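Local coordinates for restriction endonuclease r.bpuji (Bacillus pumilus, PDB 2VLA), which recognises its cognate DNA sequence through this domain, one piece of a longer restriction endonuclease that probably cleaves DNA, at residues 7-15 with 127-137; 25-33 with 68-79. All blocks are in the same frame, centred on the assembly; numbering follows the deposited sequence. Where two conformers were deposited one is given.

Interaction 1 of 2, residues 7-15 with 127-137; sequences EQFRCTIIR and EKVGAKIQIRQ. With nucleotides of chain B; nucleotides of chain C.
F9, C11 and T12, on the extended N-terminal arm that runs to the bound DNA, lie along the C-terminal end of helix 122-130, which closes in a Schellman motif: K132 takes positive phi while K132 N and I133 N bond back to V129 O and K128 O. The packing is apolar. The F9 ring meets A131 obliquely (CE2 to CB 3.7 Å), a methyl small enough to admit it, and has K128 CG at its edge. The polar tie is K128, a long chain fully extended beyond CG, whose CE passes C11 SG at 3.6 Å before NZ donates to T12 O at 3.0 Å, in the carbonyl plane on a lone pair; the ammonium also has a salt bridge to D120, so its charge is buried with two partners. Arginines carry the DNA contacts. R15 turns at chi3 (-71°), with CZ 3.7 Å from C6 of DC7 of chain B, which lies over the centre of one guanidinium face. Its NH1 serves both guanine acceptors of DG8 of chain B, O6 at 2.8 Å and N7 at 2.9 Å, through bent bonds. With alanine in place of this arginine, O6 and N7 would probably lose their shared donor and the cytosine the flat group stacked on it. R10, extended, gives NH1 almost straight (171°) to OP2 of DC7 of chain B at 2.9 Å, while T12 CG2 lies over one face of its guanidinium.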
# COMPACT_ATOMS: atom_id res chain seq x y z
N GLU A 7 -10.07 19.84 -1.38
CA GLU A 7 -10.61 18.83 -0.45
C GLU A 7 -9.55 17.75 -0.19
O GLU A 7 -9.22 16.96 -1.05
CB GLU A 7 -11.87 18.19 -1.02
CG GLU A 7 -13.03 19.16 -1.18
CD GLU A 7 -14.27 18.51 -1.83
OE1 GLU A 7 -14.26 17.29 -2.09
OE2 GLU A 7 -15.26 19.24 -2.06
N GLN A 8 -8.99 17.78 1.00
CA GLN A 8 -7.88 16.92 1.33
C GLN A 8 -8.29 15.88 2.35
O GLN A 8 -9.17 16.12 3.17
CB GLN A 8 -6.71 17.77 1.88
CG GLN A 8 -6.03 18.66 0.85
CD GLN A 8 -5.02 17.89 -0.02
OE1 GLN A 8 -4.01 17.41 0.48
NE2 GLN A 8 -5.31 17.77 -1.32
N PHE A 9 -7.63 14.72 2.33
CA PHE A 9 -8.01 13.62 3.20
C PHE A 9 -6.83 12.71 3.45
O PHE A 9 -6.30 12.12 2.52
CB PHE A 9 -9.18 12.82 2.58
CG PHE A 9 -9.68 11.67 3.44
CD1 PHE A 9 -9.08 10.43 3.39
CD2 PHE A 9 -10.75 11.85 4.30
CE1 PHE A 9 -9.53 9.39 4.19
CE2 PHE A 9 -11.21 10.82 5.08
CZ PHE A 9 -10.59 9.59 5.03
N ARG A 10 -6.38 12.65 4.70
CA ARG A 10 -5.26 11.80 5.07
C ARG A 10 -5.69 10.35 5.06
O ARG A 10 -6.63 9.96 5.78
CB ARG A 10 -4.73 12.21 6.45
CG ARG A 10 -3.52 11.40 6.90
CD ARG A 10 -2.91 11.94 8.17
NE ARG A 10 -1.68 11.25 8.50
CZ ARG A 10 -1.57 10.22 9.35
NH1 ARG A 10 -2.62 9.73 9.96
NH2 ARG A 10 -0.37 9.70 9.61
N CYS A 11 -5.02 9.55 4.24
CA CYS A 11 -5.41 8.19 4.00
C CYS A 11 -4.16 7.30 4.07
O CYS A 11 -3.41 7.19 3.12
CB CYS A 11 -6.12 8.06 2.61
SG CYS A 11 -6.84 6.50 2.27
N THR A 12 -3.93 6.73 5.24
CA THR A 12 -2.64 6.12 5.50
C THR A 12 -2.54 4.70 5.00
O THR A 12 -3.59 4.03 4.68
CB THR A 12 -2.28 6.11 7.01
OG1 THR A 12 -3.25 5.36 7.72
CG2 THR A 12 -2.22 7.50 7.56
N ILE A 13 -1.28 4.23 4.92
CA ILE A 13 -0.97 2.83 4.94
C ILE A 13 -0.08 2.59 6.16
O ILE A 13 0.43 3.54 6.76
CB ILE A 13 -0.27 2.34 3.65
CG1 ILE A 13 1.11 3.02 3.47
CG2 ILE A 13 -1.17 2.62 2.40
CD1 ILE A 13 2.06 2.22 2.61
N ILE A 14 0.06 1.33 6.52
CA ILE A 14 0.87 0.91 7.65
C ILE A 14 2.28 1.44 7.50
O ILE A 14 2.82 1.51 6.40
CB ILE A 14 0.84 -0.63 7.77
CG1 ILE A 14 -0.51 -1.07 8.39
CG2 ILE A 14 2.04 -1.17 8.61
CD1 ILE A 14 -0.77 -2.53 8.29
N ARG A 15 2.84 1.90 8.62
CA ARG A 15 4.18 2.48 8.62
C ARG A 15 5.25 1.39 8.54
O ARG A 15 5.16 0.38 9.21
CB ARG A 15 4.34 3.33 9.88
CG ARG A 15 5.64 4.15 9.91
CD ARG A 15 5.62 5.25 10.97
NE ARG A 15 4.70 6.31 10.59
CZ ARG A 15 4.55 7.44 11.25
NH1 ARG A 15 5.28 7.68 12.35
NH2 ARG A 15 3.70 8.35 10.83
N GLU A 127 -13.97 5.37 8.97
CA GLU A 127 -13.73 6.73 8.45
C GLU A 127 -13.64 6.73 6.91
O GLU A 127 -14.24 7.56 6.25
CB GLU A 127 -12.46 7.32 9.06
CG GLU A 127 -12.60 7.78 10.51
CD GLU A 127 -11.29 8.24 11.12
OE1 GLU A 127 -10.34 8.51 10.36
OE2 GLU A 127 -11.21 8.33 12.37
N LYS A 128 -12.88 5.78 6.36
CA LYS A 128 -12.65 5.75 4.93
C LYS A 128 -13.93 5.36 4.19
O LYS A 128 -14.27 5.96 3.19
CB LYS A 128 -11.49 4.81 4.60
CG LYS A 128 -10.17 5.38 5.06
CD LYS A 128 -8.99 4.46 4.80
CE LYS A 128 -7.72 5.01 5.47
NZ LYS A 128 -6.55 4.15 5.28
N VAL A 129 -14.65 4.40 4.72
CA VAL A 129 -15.94 4.03 4.17
C VAL A 129 -16.93 5.21 4.29
O VAL A 129 -17.69 5.51 3.33
CB VAL A 129 -16.50 2.78 4.87
CG1 VAL A 129 -17.99 2.63 4.61
CG2 VAL A 129 -15.73 1.53 4.43
N GLY A 130 -16.90 5.92 5.41
CA GLY A 130 -17.79 7.08 5.62
C GLY A 130 -17.52 8.18 4.61
O GLY A 130 -18.42 8.93 4.22
N ALA A 131 -16.26 8.27 4.17
CA ALA A 131 -15.84 9.28 3.20
C ALA A 131 -16.04 8.82 1.73
O ALA A 131 -15.72 9.54 0.80
CB ALA A 131 -14.36 9.66 3.45
N LYS A 132 -16.55 7.60 1.56
CA LYS A 132 -16.81 7.04 0.24
C LYS A 132 -15.54 6.88 -0.58
O LYS A 132 -15.53 7.03 -1.77
CB LYS A 132 -17.80 7.93 -0.50
CG LYS A 132 -19.17 8.05 0.21
N ILE A 133 -14.45 6.55 0.09
CA ILE A 133 -13.22 6.32 -0.62
C ILE A 133 -13.29 4.96 -1.34
O ILE A 133 -13.82 3.98 -0.80
CB ILE A 133 -12.02 6.40 0.33
CG1 ILE A 133 -11.81 7.86 0.79
CG2 ILE A 133 -10.76 5.88 -0.35
CD1 ILE A 133 -10.71 8.06 1.87
N GLN A 134 -12.83 4.94 -2.59
CA GLN A 134 -12.79 3.70 -3.40
C GLN A 134 -11.85 3.88 -4.56
O GLN A 134 -12.15 4.58 -5.52
CB GLN A 134 -14.17 3.23 -3.90
CG GLN A 134 -15.16 4.26 -4.09
CD GLN A 134 -16.51 3.67 -4.55
OE1 GLN A 134 -16.65 2.44 -4.75
NE2 GLN A 134 -17.50 4.54 -4.74
N ILE A 135 -10.66 3.29 -4.45
CA ILE A 135 -9.65 3.48 -5.45
C ILE A 135 -8.61 2.36 -5.41
O ILE A 135 -8.28 1.83 -4.35
CB ILE A 135 -8.93 4.85 -5.25
CG1 ILE A 135 -8.16 5.25 -6.51
CG2 ILE A 135 -8.02 4.81 -4.01
CD1 ILE A 135 -9.06 5.71 -7.66
N ARG A 136 -8.11 2.01 -6.59
CA ARG A 136 -6.89 1.21 -6.71
C ARG A 136 -5.76 2.17 -6.98
O ARG A 136 -5.56 2.62 -8.10
CB ARG A 136 -7.02 0.23 -7.90
CG ARG A 136 -8.25 -0.67 -7.87
CD ARG A 136 -8.18 -1.67 -8.99
NE ARG A 136 -9.41 -2.43 -9.11
CZ ARG A 136 -9.47 -3.66 -9.58
NH1 ARG A 136 -8.36 -4.29 -9.95
NH2 ARG A 136 -10.65 -4.25 -9.71
N GLN A 137 -5.02 2.54 -5.92
CA GLN A 137 -4.18 3.73 -6.03
C GLN A 137 -2.95 3.53 -6.90
O GLN A 137 -2.49 4.47 -7.54
CB GLN A 137 -3.78 4.27 -4.63
CG GLN A 137 -2.73 3.46 -3.86
CD GLN A 137 -3.32 2.40 -2.95
OE1 GLN A 137 -4.32 1.74 -3.28
NE2 GLN A 137 -2.67 2.18 -1.81
P DC B 7 -2.78 7.74 13.34
OP1 DC B 7 -3.80 8.69 13.79
OP2 DC B 7 -2.59 7.54 11.89
O5' DC B 7 -1.34 8.10 13.95
C5' DC B 7 -1.21 8.41 15.33
C4' DC B 7 0.26 8.58 15.70
O4' DC B 7 0.95 7.30 15.62
C3' DC B 7 1.07 9.51 14.78
O3' DC B 7 1.92 10.31 15.57
C2' DC B 7 1.92 8.55 13.97
C1' DC B 7 2.21 7.51 15.00
N1 DC B 7 2.70 6.19 14.56
C2 DC B 7 3.60 5.51 15.37
O2 DC B 7 4.02 6.08 16.39
N3 DC B 7 4.03 4.29 15.01
C4 DC B 7 3.51 3.71 13.91
N4 DC B 7 3.92 2.50 13.57
C5 DC B 7 2.58 4.39 13.08
C6 DC B 7 2.21 5.61 13.43
P DG B 8 2.01 11.90 15.45
OP1 DG B 8 0.66 12.45 15.63
OP2 DG B 8 2.75 12.28 14.25
O5' DG B 8 2.95 12.23 16.69
C5' DG B 8 2.51 11.88 18.00
C4' DG B 8 3.69 11.65 18.92
O4' DG B 8 4.39 10.44 18.52
C3' DG B 8 4.74 12.73 18.92
O3' DG B 8 5.29 12.88 20.26
C2' DG B 8 5.77 12.24 17.88
C1' DG B 8 5.72 10.73 18.07
N9 DG B 8 5.91 9.89 16.89
C8 DG B 8 5.28 10.01 15.67
N7 DG B 8 5.59 9.05 14.84
C5 DG B 8 6.43 8.22 15.59
C6 DG B 8 7.01 7.00 15.25
O6 DG B 8 6.96 6.37 14.20
N1 DG B 8 7.81 6.48 16.31
C2 DG B 8 7.94 7.05 17.55
N2 DG B 8 8.75 6.39 18.44
N3 DG B 8 7.36 8.20 17.88
C4 DG B 8 6.62 8.71 16.86
P DA C 4 12.38 1.02 7.74
OP1 DA C 4 13.68 0.83 7.20
OP2 DA C 4 11.17 0.56 7.02
O5' DA C 4 12.31 0.59 9.23
C5' DA C 4 13.51 0.73 10.03
C4' DA C 4 13.12 1.00 11.46
O4' DA C 4 12.63 2.35 11.62
C3' DA C 4 12.01 0.09 12.02
O3' DA C 4 12.30 -0.18 13.38
C2' DA C 4 10.79 0.98 11.91
C1' DA C 4 11.37 2.33 12.29
N9 DA C 4 10.60 3.47 11.88
C8 DA C 4 9.83 3.62 10.74
N7 DA C 4 9.28 4.80 10.63
C5 DA C 4 9.70 5.50 11.75
C6 DA C 4 9.46 6.79 12.21
N6 DA C 4 8.72 7.72 11.61
N1 DA C 4 10.07 7.15 13.38
C2 DA C 4 10.83 6.24 14.03
N3 DA C 4 11.15 5.01 13.69
C4 DA C 4 10.52 4.68 12.52

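Interaction 2 of 2, residues 25-33 with 68-79; sequences LLPAYANII and HRTEIAGKLFGM. With nucleotides of chain B; nucleotides of chain C.
Two nearly perpendicular helices build this buried core of a DNA-binding unit, consistent with a helix-turn-helix in which helix 62-76 faces the DNA: segments 25-33 and 68-76 cross at -87°, and Y29 from helix 22-36 and M79 from the loop just after helix 62-76 fill the space between them. Y29 OH and H68 ND1 share a hydrogen bond of 2.7 Å, each partner lying near the plane of the other's ring. The imidazole suits this place because its far nitrogen, NE2, donates at 174° to OP1 of DC5 of chain C, 2.9 Å away; Y29 is a second-shell residue that probably holds the rotation of the H68 ring, which binds the phosphate. Away from the hydroxyl, the rest of the contact is apolar. A73 CB sits over one face of the Y29 ring, 4.4 Å from CD1, and F77 CE2 comes to the edge of that ring, 4.2 Å from Y29 CE2. M79 makes an oblique Met-aromatic contact, SD 5.1 Å from the ring centroid, and the bend at its chi3 (79°) brings CE to 3.8 Å from A30 CB, where alanine's small size suits the close approach. I33 CD1 meets M79 CB across at 3.6 Å. From the DNA side of helix 62-76, E71 OE2, also salt-bridged to K17, accepts a hydrogen bond from N4 of DC6 of chain B at 2.9 Å.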
# COMPACT_ATOMS: atom_id res chain seq x y z
N LEU A 25 15.45 -8.99 5.59
CA LEU A 25 14.19 -9.23 6.28
C LEU A 25 13.15 -9.98 5.43
O LEU A 25 12.42 -10.80 5.96
CB LEU A 25 13.61 -7.91 6.79
CG LEU A 25 14.17 -7.38 8.08
CD1 LEU A 25 13.69 -5.98 8.30
CD2 LEU A 25 13.80 -8.31 9.25
N LEU A 26 13.08 -9.70 4.15
CA LEU A 26 12.05 -10.36 3.34
C LEU A 26 12.29 -11.87 3.25
O LEU A 26 11.39 -12.66 3.51
CB LEU A 26 11.90 -9.72 1.94
CG LEU A 26 10.69 -10.21 1.12
CD1 LEU A 26 9.41 -9.89 1.88
CD2 LEU A 26 10.69 -9.58 -0.26
N PRO A 27 13.53 -12.29 2.97
CA PRO A 27 13.78 -13.73 3.06
C PRO A 27 13.54 -14.30 4.45
O PRO A 27 13.09 -15.43 4.57
CB PRO A 27 15.26 -13.84 2.69
CG PRO A 27 15.52 -12.68 1.85
CD PRO A 27 14.69 -11.58 2.41
N ALA A 28 13.89 -13.55 5.50
CA ALA A 28 13.65 -14.04 6.84
C ALA A 28 12.17 -14.24 7.12
O ALA A 28 11.76 -15.31 7.58
CB ALA A 28 14.29 -13.10 7.88
N TYR A 29 11.35 -13.23 6.83
CA TYR A 29 9.91 -13.35 7.05
C TYR A 29 9.41 -14.62 6.31
O TYR A 29 8.66 -15.42 6.85
CB TYR A 29 9.16 -12.16 6.49
CG TYR A 29 9.35 -10.81 7.17
CD1 TYR A 29 9.58 -10.69 8.54
CD2 TYR A 29 9.19 -9.66 6.43
CE1 TYR A 29 9.72 -9.41 9.13
CE2 TYR A 29 9.29 -8.42 6.99
CZ TYR A 29 9.54 -8.28 8.33
OH TYR A 29 9.64 -7.00 8.83
N ALA A 30 9.80 -14.76 5.05
CA ALA A 30 9.26 -15.82 4.21
C ALA A 30 9.70 -17.19 4.70
O ALA A 30 8.90 -18.13 4.74
CB ALA A 30 9.69 -15.61 2.77
N ASN A 31 10.96 -17.31 5.06
CA ASN A 31 11.51 -18.60 5.47
C ASN A 31 11.00 -19.00 6.83
O ASN A 31 10.73 -20.17 7.07
CB ASN A 31 13.03 -18.59 5.44
CG ASN A 31 13.57 -18.79 4.04
OD1 ASN A 31 13.01 -19.56 3.25
ND2 ASN A 31 14.63 -18.09 3.71
N ILE A 32 10.87 -18.03 7.72
CA ILE A 32 10.28 -18.30 9.02
C ILE A 32 8.86 -18.84 8.83
O ILE A 32 8.50 -19.89 9.38
CB ILE A 32 10.24 -17.05 9.90
CG1 ILE A 32 11.68 -16.65 10.29
CG2 ILE A 32 9.36 -17.31 11.15
CD1 ILE A 32 11.80 -15.26 10.94
N ILE A 33 8.05 -18.13 8.06
CA ILE A 33 6.67 -18.54 7.85
C ILE A 33 6.57 -19.91 7.16
O ILE A 33 5.83 -20.78 7.61
CB ILE A 33 5.92 -17.47 7.04
CG1 ILE A 33 5.72 -16.22 7.90
CG2 ILE A 33 4.57 -17.99 6.56
CD1 ILE A 33 5.35 -14.98 7.10
N HIS A 68 6.35 -6.27 14.02
CA HIS A 68 6.82 -6.81 12.74
C HIS A 68 5.86 -7.92 12.27
O HIS A 68 5.46 -7.98 11.09
CB HIS A 68 8.24 -7.37 12.86
CG HIS A 68 9.31 -6.36 12.63
ND1 HIS A 68 10.04 -6.31 11.46
CD2 HIS A 68 9.84 -5.41 13.45
CE1 HIS A 68 10.96 -5.37 11.57
NE2 HIS A 68 10.84 -4.79 12.76
N ARG A 69 5.55 -8.84 13.17
CA ARG A 69 4.75 -10.00 12.81
C ARG A 69 3.38 -9.58 12.32
O ARG A 69 2.91 -10.03 11.25
CB ARG A 69 4.59 -10.94 13.99
CG ARG A 69 4.08 -12.30 13.62
CD ARG A 69 3.88 -13.18 14.83
NE ARG A 69 2.83 -12.65 15.68
CZ ARG A 69 3.04 -12.07 16.85
NH1 ARG A 69 4.27 -12.00 17.34
NH2 ARG A 69 2.01 -11.56 17.53
N THR A 70 2.71 -8.73 13.09
CA THR A 70 1.33 -8.41 12.76
C THR A 70 1.22 -7.37 11.67
O THR A 70 0.43 -7.53 10.73
CB THR A 70 0.49 -8.01 13.99
OG1 THR A 70 0.90 -6.71 14.46
CG2 THR A 70 0.63 -9.06 15.10
N GLU A 71 2.01 -6.30 11.77
CA GLU A 71 1.86 -5.16 10.87
C GLU A 71 2.45 -5.40 9.51
O GLU A 71 1.89 -4.94 8.49
CB GLU A 71 2.48 -3.91 11.45
CG GLU A 71 1.91 -3.42 12.77
CD GLU A 71 2.40 -2.01 13.10
OE1 GLU A 71 2.02 -1.07 12.37
OE2 GLU A 71 3.22 -1.84 14.07
N ILE A 72 3.62 -6.05 9.48
CA ILE A 72 4.41 -6.10 8.24
C ILE A 72 4.27 -7.46 7.58
O ILE A 72 3.73 -7.58 6.49
CB ILE A 72 5.91 -5.71 8.47
CG1 ILE A 72 6.00 -4.32 9.12
CG2 ILE A 72 6.64 -5.73 7.14
CD1 ILE A 72 5.36 -3.16 8.31
N ALA A 73 4.69 -8.50 8.26
CA ALA A 73 4.55 -9.84 7.70
C ALA A 73 3.06 -10.19 7.48
O ALA A 73 2.70 -10.72 6.43
CB ALA A 73 5.22 -10.87 8.62
N GLY A 74 2.21 -9.85 8.44
CA GLY A 74 0.78 -10.15 8.34
C GLY A 74 0.02 -9.18 7.42
O GLY A 74 -0.43 -9.55 6.32
N LYS A 75 -0.13 -7.94 7.86
CA LYS A 75 -1.01 -7.01 7.15
C LYS A 75 -0.38 -6.43 5.88
O LYS A 75 -0.88 -6.66 4.77
CB LYS A 75 -1.47 -5.90 8.07
CG LYS A 75 -2.31 -6.38 9.21
CD LYS A 75 -3.72 -6.70 8.77
CE LYS A 75 -4.65 -6.99 9.96
NZ LYS A 75 -6.08 -7.02 9.57
N LEU A 76 0.72 -5.69 6.01
CA LEU A 76 1.17 -4.88 4.88
C LEU A 76 1.70 -5.76 3.74
O LEU A 76 1.47 -5.47 2.57
CB LEU A 76 2.23 -3.87 5.32
CG LEU A 76 2.72 -2.91 4.25
CD1 LEU A 76 1.59 -2.02 3.73
CD2 LEU A 76 3.90 -2.04 4.83
N PHE A 77 2.49 -6.79 4.07
CA PHE A 77 3.04 -7.65 3.02
C PHE A 77 2.18 -8.88 2.71
O PHE A 77 2.44 -9.57 1.75
CB PHE A 77 4.44 -8.12 3.37
CG PHE A 77 5.51 -7.02 3.34
CD1 PHE A 77 5.21 -5.72 2.96
CD2 PHE A 77 6.83 -7.32 3.67
CE1 PHE A 77 6.20 -4.74 2.95
CE2 PHE A 77 7.81 -6.36 3.65
CZ PHE A 77 7.50 -5.07 3.30
N GLY A 78 1.18 -9.16 3.54
CA GLY A 78 0.25 -10.27 3.27
C GLY A 78 0.93 -11.63 3.14
O GLY A 78 0.67 -12.36 2.17
N MET A 79 1.73 -12.00 4.13
CA MET A 79 2.59 -13.16 4.01
C MET A 79 2.04 -14.42 4.67
O MET A 79 2.57 -15.51 4.47
CB MET A 79 4.00 -12.84 4.53
CG MET A 79 4.68 -11.74 3.74
SD MET A 79 6.36 -11.43 4.21
CE MET A 79 7.15 -12.80 3.36
P DC B 5 -2.43 -5.58 13.16
OP1 DC B 5 -2.83 -6.95 12.78
OP2 DC B 5 -1.01 -5.23 13.16
O5' DC B 5 -3.31 -4.57 12.27
C5' DC B 5 -2.76 -3.40 11.73
C4' DC B 5 -3.45 -2.18 12.27
O4' DC B 5 -3.25 -2.12 13.72
C3' DC B 5 -2.93 -0.86 11.74
O3' DC B 5 -3.96 0.12 11.80
C2' DC B 5 -1.78 -0.61 12.72
C1' DC B 5 -2.47 -0.98 14.02
N1 DC B 5 -1.55 -1.26 15.13
C2 DC B 5 -1.55 -0.47 16.28
O2 DC B 5 -2.39 0.45 16.38
N3 DC B 5 -0.66 -0.75 17.27
C4 DC B 5 0.21 -1.73 17.13
N4 DC B 5 1.08 -1.97 18.14
C5 DC B 5 0.26 -2.54 15.98
C6 DC B 5 -0.64 -2.28 15.01
P DC B 6 -3.77 1.61 11.24
OP1 DC B 6 -5.12 2.06 10.83
OP2 DC B 6 -2.62 1.61 10.29
O5' DC B 6 -3.19 2.42 12.52
C5' DC B 6 -4.09 2.89 13.53
C4' DC B 6 -3.44 4.01 14.31
O4' DC B 6 -2.39 3.48 15.13
C3' DC B 6 -2.80 5.11 13.46
O3' DC B 6 -3.17 6.36 14.03
C2' DC B 6 -1.30 4.82 13.54
C1' DC B 6 -1.17 4.21 14.90
N1 DC B 6 -0.11 3.24 15.11
C2 DC B 6 0.75 3.35 16.22
O2 DC B 6 0.73 4.37 16.91
N3 DC B 6 1.62 2.35 16.46
C4 DC B 6 1.68 1.29 15.67
N4 DC B 6 2.57 0.32 15.96
C5 DC B 6 0.81 1.17 14.54
C6 DC B 6 -0.06 2.14 14.33
P DC C 5 11.80 -1.50 14.10
OP1 DC C 5 12.55 -2.65 13.62
OP2 DC C 5 10.33 -1.61 14.03
O5' DC C 5 12.21 -1.13 15.61
C5' DC C 5 13.48 -0.52 15.95
C4' DC C 5 13.24 0.30 17.18
O4' DC C 5 12.44 1.48 16.83
C3' DC C 5 12.44 -0.45 18.25
O3' DC C 5 13.09 -0.20 19.52
C2' DC C 5 11.06 0.16 18.24
C1' DC C 5 11.27 1.53 17.64
N1 DC C 5 10.19 2.01 16.71
C2 DC C 5 9.77 3.33 16.80
O2 DC C 5 10.19 4.06 17.72
N3 DC C 5 8.84 3.81 15.92
C4 DC C 5 8.44 3.02 14.94
N4 DC C 5 7.56 3.53 14.06
C5 DC C 5 8.85 1.69 14.82
C6 DC C 5 9.75 1.22 15.68

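Overall arrangement
From the N terminus the chain runs through the arm 7-15, then helix 22-36, strand 39-40 and helix 41-56 to helix 62-76, where interaction 2 closes a short loop of mainly helical chain. Strands 80-83 and 86-89 complete the small sheet, and helices 91-99 and 102-112 lead on to helix 122-130, whose end meets the arm in interaction 1, closing a far longer loop that holds all of interaction 2. The two do not cross. Their centres are 24 Å apart, on opposite sides of the chain's centre, yet the arm joins them: I14 CD1 packs on K75 CB at 3.4 Å. Residues of both contacts reach chains B and C of the same DNA.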